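Local atomic coordinates of glucose-6-phosphate isomerase (Plasmodium falciparum, PDB entry 3QKI), a protein that probably interconverts alpha-D-glucose 6-phosphate and beta-D-fructose 6-phosphate, the second step of glycolysis, as a member of the phosphoglucose isomerase family. Residues Y190-Y193 / N194-N198; S463-D466 / E467-T470. All coordinates share one frame; numbering follows the deposited sequence.

Contact 1: residues Y190-Y193 / N194-N198; sequences YYYY and NMELN
Tyr191 and Tyr192 both set CG anti to the backbone N (chi1 179° and 166°), which swings their rings forward along the helix to Met195 and Leu197. Bends at chi2 and chi3 curl the Met195 chain back against the Tyr191 ring. Its CB sits over one ring face, 4.1 Å from the centroid, in a CH-pi contact. Its CE meets Tyr191 CD2 at 3.7 Å, and SD makes an oblique Met-aromatic contact. On Tyr192, Leu197 CG lies over one ring face, offset toward the rim, and its CD1 is 3.8 Å from Tyr192 CE2. Glu196 approaches the same ring at its edge, with the carboxylate plane turned 74° from the ring; its OE1 is hydrogen-bonded to Asn332. Tyr192 OH is bonded to Asn216 O and Arg154.

This is the last stretch of helix 179-197, where the helix widens into a pi-type turn. Tyr192 O accepts from Leu197 N at 3.0 Å, the i to i+5 bond of that turn, and only weakly from Glu196 N. Asn198 then closes the end: its N and its ND2 reach Tyr193 O from opposite faces of the carbonyl plane, ND2 at 2.8 Å. The ND2 donor stands well above that plane. Asn194 OD1 is hydrogen-bonded to Tyr212 OH, and its ND2 donates to His452 O. Tyr190 packs on Asn232 of the second subunit, and Tyr193 on Gln236 of the same subunit.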
ATOM      1  N   TYR A 190     -18.384  -4.135  -7.742  1.00 14.60           N
ATOM      2  CA  TYR A 190     -19.323  -5.017  -7.049  1.00 13.31           C
ATOM      3  C   TYR A 190     -20.656  -4.369  -6.848  1.00 16.00           C
ATOM      4  O   TYR A 190     -21.658  -5.069  -6.858  1.00 13.26           O
ATOM      5  CB  TYR A 190     -18.738  -5.611  -5.756  1.00 13.37           C
ATOM      6  CG  TYR A 190     -17.767  -6.722  -6.080  1.00 15.34           C
ATOM      7  CD1 TYR A 190     -18.219  -7.953  -6.558  1.00 17.23           C
ATOM      8  CD2 TYR A 190     -16.391  -6.510  -6.027  1.00 15.88           C
ATOM      9  CE1 TYR A 190     -17.333  -8.978  -6.877  1.00 14.72           C
ATOM     10  CE2 TYR A 190     -15.490  -7.528  -6.368  1.00 16.88           C
ATOM     11  CZ  TYR A 190     -15.968  -8.765  -6.778  1.00 20.87           C
ATOM     12  OH  TYR A 190     -15.083  -9.761  -7.156  1.00 18.27           O
ATOM     13  N   TYR A 191     -20.701  -3.018  -6.734  1.00 14.23           N
ATOM     14  CA  TYR A 191     -21.996  -2.338  -6.630  1.00 13.95           C
ATOM     15  C   TYR A 191     -22.725  -2.532  -7.970  1.00 19.57           C
ATOM     16  O   TYR A 191     -23.893  -2.909  -8.007  1.00 19.69           O
ATOM     17  CB  TYR A 191     -21.816  -0.858  -6.298  1.00 14.19           C
ATOM     18  CG  TYR A 191     -23.128  -0.116  -6.201  1.00 14.80           C
ATOM     19  CD1 TYR A 191     -23.633   0.588  -7.287  1.00 17.02           C
ATOM     20  CD2 TYR A 191     -23.887  -0.151  -5.035  1.00 16.60           C
ATOM     21  CE1 TYR A 191     -24.857   1.253  -7.218  1.00 16.12           C
ATOM     22  CE2 TYR A 191     -25.125   0.496  -4.957  1.00 18.20           C
ATOM     23  CZ  TYR A 191     -25.606   1.193  -6.054  1.00 25.91           C
ATOM     24  OH  TYR A 191     -26.805   1.848  -5.992  1.00 29.94           O
ATOM     25  N   TYR A 192     -21.991  -2.349  -9.075  1.00 15.13           N
ATOM     26  CA  TYR A 192     -22.509  -2.540 -10.400  1.00 12.89           C
ATOM     27  C   TYR A 192     -22.931  -4.023 -10.633  1.00 17.41           C
ATOM     28  O   TYR A 192     -24.068  -4.267 -11.040  1.00 16.90           O
ATOM     29  CB  TYR A 192     -21.458  -2.056 -11.398  1.00 11.02           C
ATOM     30  CG  TYR A 192     -21.690  -2.491 -12.825  1.00 13.39           C
ATOM     31  CD1 TYR A 192     -22.705  -1.916 -13.601  1.00 14.09           C
ATOM     32  CD2 TYR A 192     -20.880  -3.455 -13.415  1.00 13.00           C
ATOM     33  CE1 TYR A 192     -22.895  -2.293 -14.930  1.00 14.26           C
ATOM     34  CE2 TYR A 192     -21.072  -3.849 -14.729  1.00 14.68           C
ATOM     35  CZ  TYR A 192     -22.078  -3.263 -15.486  1.00 18.30           C
ATOM     36  OH  TYR A 192     -22.234  -3.667 -16.787  1.00 20.63           O
ATOM     37  N   TYR A 193     -22.067  -5.005 -10.313  1.00 12.75           N
ATOM     38  CA  TYR A 193     -22.440  -6.423 -10.524  1.00 12.32           C
ATOM     39  C   TYR A 193     -23.616  -6.879  -9.677  1.00 16.27           C
ATOM     40  O   TYR A 193     -24.477  -7.599 -10.172  1.00 16.13           O
ATOM     41  CB  TYR A 193     -21.305  -7.396 -10.212  1.00 10.93           C
ATOM     42  CG  TYR A 193     -19.971  -7.174 -10.875  1.00 11.37           C
ATOM     43  CD1 TYR A 193     -19.887  -6.727 -12.194  1.00 13.50           C
ATOM     44  CD2 TYR A 193     -18.789  -7.549 -10.235  1.00 11.15           C
ATOM     45  CE1 TYR A 193     -18.649  -6.520 -12.805  1.00 15.07           C
ATOM     46  CE2 TYR A 193     -17.558  -7.409 -10.858  1.00 11.06           C
ATOM     47  CZ  TYR A 193     -17.486  -6.883 -12.134  1.00 22.11           C
ATOM     48  OH  TYR A 193     -16.240  -6.762 -12.725  1.00 21.30           O
ATOM     49  N   ASN A 194     -23.611  -6.515  -8.391  1.00 13.38           N
ATOM     50  CA  ASN A 194     -24.578  -6.993  -7.405  1.00 13.69           C
ATOM     51  C   ASN A 194     -25.914  -6.262  -7.442  1.00 19.77           C
ATOM     52  O   ASN A 194     -26.956  -6.923  -7.465  1.00 17.89           O
ATOM     53  CB  ASN A 194     -23.977  -6.980  -5.982  1.00 10.74           C
ATOM     54  CG  ASN A 194     -22.739  -7.839  -5.855  1.00 19.10           C
ATOM     55  OD1 ASN A 194     -22.416  -8.638  -6.739  1.00 13.64           O
ATOM     56  ND2 ASN A 194     -22.022  -7.697  -4.752  1.00 12.19           N
ATOM     57  N   MET A 195     -25.875  -4.918  -7.380  1.00 16.49           N
ATOM     58  CA  MET A 195     -27.068  -4.067  -7.351  1.00 17.30           C
ATOM     59  C   MET A 195     -27.686  -3.865  -8.725  1.00 20.70           C
ATOM     60  O   MET A 195     -28.900  -3.805  -8.836  1.00 20.76           O
ATOM     61  CB  MET A 195     -26.756  -2.723  -6.652  1.00 19.97           C
ATOM     62  CG  MET A 195     -27.026  -2.734  -5.157  1.00 25.08           C
ATOM     63  SD  MET A 195     -26.320  -4.121  -4.219  1.00 30.62           S
ATOM     64  CE  MET A 195     -24.736  -3.586  -3.959  1.00 26.87           C
ATOM     65  N   GLU A 196     -26.863  -3.731  -9.760  1.00 17.14           N
ATOM     66  CA  GLU A 196     -27.369  -3.518 -11.104  1.00 18.03           C
ATOM     67  C   GLU A 196     -27.554  -4.830 -11.898  1.00 21.89           C
ATOM     68  O   GLU A 196     -28.682  -5.183 -12.206  1.00 23.30           O
ATOM     69  CB  GLU A 196     -26.516  -2.499 -11.876  1.00 19.75           C
ATOM     70  CG  GLU A 196     -27.034  -2.232 -13.280  1.00 29.19           C
ATOM     71  CD  GLU A 196     -26.484  -1.014 -13.992  1.00 42.64           C
ATOM     72  OE1 GLU A 196     -26.002  -0.065 -13.326  1.00 23.87           O
ATOM     73  OE2 GLU A 196     -26.565  -1.002 -15.240  1.00 32.30           O
ATOM     74  N   LEU A 197     -26.486  -5.552 -12.211  1.00 16.65           N
ATOM     75  CA  LEU A 197     -26.615  -6.773 -13.011  1.00 16.14           C
ATOM     76  C   LEU A 197     -27.395  -7.906 -12.332  1.00 21.05           C
ATOM     77  O   LEU A 197     -28.196  -8.558 -13.000  1.00 21.22           O
ATOM     78  CB  LEU A 197     -25.262  -7.280 -13.526  1.00 16.14           C
ATOM     79  CG  LEU A 197     -24.395  -6.281 -14.274  1.00 19.90           C
ATOM     80  CD1 LEU A 197     -23.168  -6.961 -14.798  1.00 19.68           C
ATOM     81  CD2 LEU A 197     -25.152  -5.611 -15.430  1.00 22.94           C
ATOM     82  N   ASN A 198     -27.186  -8.113 -11.019  1.00 17.08           N
ATOM     83  CA  ASN A 198     -27.851  -9.168 -10.265  1.00 18.04           C
ATOM     84  C   ASN A 198     -29.064  -8.675  -9.503  1.00 24.94           C
ATOM     85  O   ASN A 198     -29.771  -9.483  -8.909  1.00 26.96           O
ATOM     86  CB  ASN A 198     -26.851  -9.956  -9.386  1.00 15.26           C
ATOM     87  CG  ASN A 198     -25.950 -10.839 -10.212  1.00 24.26           C
ATOM     88  OD1 ASN A 198     -26.319 -11.942 -10.569  1.00 18.32           O
ATOM     89  ND2 ASN A 198     -24.729 -10.383 -10.535  1.00 16.74           N
TER

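Contact 2: residues S463-D466 / E467-T470; sequences SNHD and ELMT
His465 and Met469 lie side by side, one turn apart, and point the same way. The apolar contact is a CH-pi one: Met469 CG sits over one face of the imidazole, 4.1 Å from the centroid and nearest to His465 NE2. Met469 SD is oblique to that ring. Leu468 CD2 approaches the His465 ring obliquely, 4.0 Å from His465 ND1. His465 CG is anti to the backbone N (chi1 -174°), which brings the ring alongside Met469. Its NE2 is hydrogen-bonded to Phe448 O, at the end of strand 443-448, which helps to hold the ring's rotation.

The backbone bonds open helix 464-481. Ser463 is its N-cap: Ser463 OG accepts from Asp466 N at 3.1 Å, and Ser463 O accepts from Glu467 N at 2.9 Å. The regular i to i+4 bonds follow, Leu468 N to Asn464 O, Met469 N to His465 O and Thr470 N to Asp466 O. Thr470 OG1 also donates back to Glu467 O at 2.7 Å.

The charged groups face the second subunit. Asp466 makes a salt bridge to Arg572 and a hydrogen bond to Tyr594, both of that subunit. Glu467, bent at chi2 (64°), bridges to Arg565 of the same neighbour. Tyr594 of that chain also packs on His465 and Met469.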
ATOM      1  N   SER A 463     -24.440  -9.664  11.709  1.00 15.29           N
ATOM      2  CA  SER A 463     -24.169  -9.785  10.278  1.00 13.20           C
ATOM      3  C   SER A 463     -22.658  -9.528  10.126  1.00 16.09           C
ATOM      4  O   SER A 463     -22.050  -8.860  10.985  1.00 15.75           O
ATOM      5  CB  SER A 463     -24.950  -8.729   9.499  1.00 15.77           C
ATOM      6  OG  SER A 463     -24.443  -7.421   9.695  1.00 20.61           O
ATOM      7  N   ASN A 464     -22.050 -10.053   9.066  1.00 12.68           N
ATOM      8  CA  ASN A 464     -20.624  -9.869   8.823  1.00 12.79           C
ATOM      9  C   ASN A 464     -20.257  -8.388   8.714  1.00 15.86           C
ATOM     10  O   ASN A 464     -19.216  -7.979   9.210  1.00 15.78           O
ATOM     11  CB  ASN A 464     -20.189 -10.667   7.582  1.00 12.96           C
ATOM     12  CG  ASN A 464     -20.458 -12.154   7.678  1.00 18.95           C
ATOM     13  OD1 ASN A 464     -21.455 -12.584   8.256  1.00 10.39           O
ATOM     14  ND2 ASN A 464     -19.601 -12.975   7.068  1.00 10.38           N
ATOM     15  N   HIS A 465     -21.143  -7.571   8.106  1.00 14.36           N
ATOM     16  CA  HIS A 465     -20.898  -6.136   7.936  1.00 13.25           C
ATOM     17  C   HIS A 465     -20.905  -5.445   9.301  1.00 16.66           C
ATOM     18  O   HIS A 465     -20.059  -4.580   9.544  1.00 16.18           O
ATOM     19  CB  HIS A 465     -21.902  -5.490   6.956  1.00 12.60           C
ATOM     20  CG  HIS A 465     -21.574  -4.056   6.663  1.00 15.11           C
ATOM     21  ND1 HIS A 465     -20.519  -3.706   5.840  1.00 16.00           N
ATOM     22  CD2 HIS A 465     -22.120  -2.928   7.172  1.00 16.41           C
ATOM     23  CE1 HIS A 465     -20.488  -2.384   5.851  1.00 15.61           C
ATOM     24  NE2 HIS A 465     -21.429  -1.876   6.645  1.00 15.80           N
ATOM     25  N   ASP A 466     -21.827  -5.859  10.208  1.00 15.08           N
ATOM     26  CA  ASP A 466     -21.850  -5.330  11.584  1.00 13.47           C
ATOM     27  C   ASP A 466     -20.579  -5.743  12.309  1.00 16.58           C
ATOM     28  O   ASP A 466     -20.018  -4.915  13.015  1.00 17.88           O
ATOM     29  CB  ASP A 466     -23.082  -5.800  12.360  1.00 14.54           C
ATOM     30  CG  ASP A 466     -24.302  -4.924  12.185  1.00 17.53           C
ATOM     31  OD1 ASP A 466     -24.240  -3.959  11.379  1.00 19.10           O
ATOM     32  OD2 ASP A 466     -25.322  -5.207  12.838  1.00 19.97           O
ATOM     33  N   GLU A 467     -20.091  -6.977  12.097  1.00 12.79           N
ATOM     34  CA  GLU A 467     -18.834  -7.422  12.721  1.00 13.69           C
ATOM     35  C   GLU A 467     -17.664  -6.503  12.298  1.00 17.58           C
ATOM     36  O   GLU A 467     -16.905  -6.062  13.155  1.00 18.98           O
ATOM     37  CB  GLU A 467     -18.533  -8.913  12.429  1.00 14.65           C
ATOM     38  CG  GLU A 467     -17.225  -9.416  13.049  1.00 20.23           C
ATOM     39  CD  GLU A 467     -17.165  -9.416  14.569  1.00 30.30           C
ATOM     40  OE1 GLU A 467     -18.236  -9.531  15.201  1.00 23.19           O
ATOM     41  OE2 GLU A 467     -16.052  -9.329  15.129  1.00 28.17           O
ATOM     42  N   LEU A 468     -17.553  -6.186  10.991  1.00 14.84           N
ATOM     43  CA  LEU A 468     -16.545  -5.264  10.444  1.00 12.31           C
ATOM     44  C   LEU A 468     -16.664  -3.900  11.143  1.00 16.85           C
ATOM     45  O   LEU A 468     -15.651  -3.315  11.563  1.00 15.21           O
ATOM     46  CB  LEU A 468     -16.787  -5.111   8.930  1.00 11.32           C
ATOM     47  CG  LEU A 468     -16.018  -3.990   8.193  1.00 13.59           C
ATOM     48  CD1 LEU A 468     -14.526  -4.332   8.078  1.00 10.13           C
ATOM     49  CD2 LEU A 468     -16.635  -3.735   6.825  1.00 15.47           C
ATOM     50  N   MET A 469     -17.912  -3.417  11.285  1.00 12.69           N
ATOM     51  CA  MET A 469     -18.216  -2.101  11.829  1.00 10.82           C
ATOM     52  C   MET A 469     -18.028  -1.931  13.327  1.00 16.37           C
ATOM     53  O   MET A 469     -17.787  -0.816  13.773  1.00 15.44           O
ATOM     54  CB  MET A 469     -19.545  -1.538  11.274  1.00 11.68           C
ATOM     55  CG  MET A 469     -19.494  -1.265   9.748  1.00 13.93           C
ATOM     56  SD  MET A 469     -18.214  -0.040   9.282  1.00 17.04           S
ATOM     57  CE  MET A 469     -19.111   1.522   9.636  1.00 12.36           C
ATOM     58  N   THR A 470     -18.013  -3.029  14.097  1.00 14.10           N
ATOM     59  CA  THR A 470     -17.716  -2.930  15.532  1.00 13.99           C
ATOM     60  C   THR A 470     -16.295  -2.328  15.710  1.00 17.44           C
ATOM     61  O   THR A 470     -16.062  -1.563  16.638  1.00 15.20           O
ATOM     62  CB  THR A 470     -17.792  -4.295  16.239  1.00 17.32           C
ATOM     63  OG1 THR A 470     -16.775  -5.182  15.756  1.00 13.00           O
ATOM     64  CG2 THR A 470     -19.156  -4.927  16.145  1.00 11.53           C
TER

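How the contacts relate
Contacts 1 and 2 sit at opposite kinds of helix end: 190-198 closes helix 179-197, and 463-470 opens helix 464-481. Their centres lie 21 Å apart and their nearest atoms about 11 Å apart, so they do not touch. Both do meet the second subunit: contact 1 by packing, contact 2 also through its acidic side chains, which pair with arginines of that subunit. His452, the partner of Asn194, lies in the segment that leads from strand 443-448 to contact 2. Contact 1 is away from the substrate site. Contact 2 is nearer, with the Glu467 side chain about 8 Å from that of His429, a residue of the beta-D-fructose 6-phosphate site, which holds no sugar in this chain.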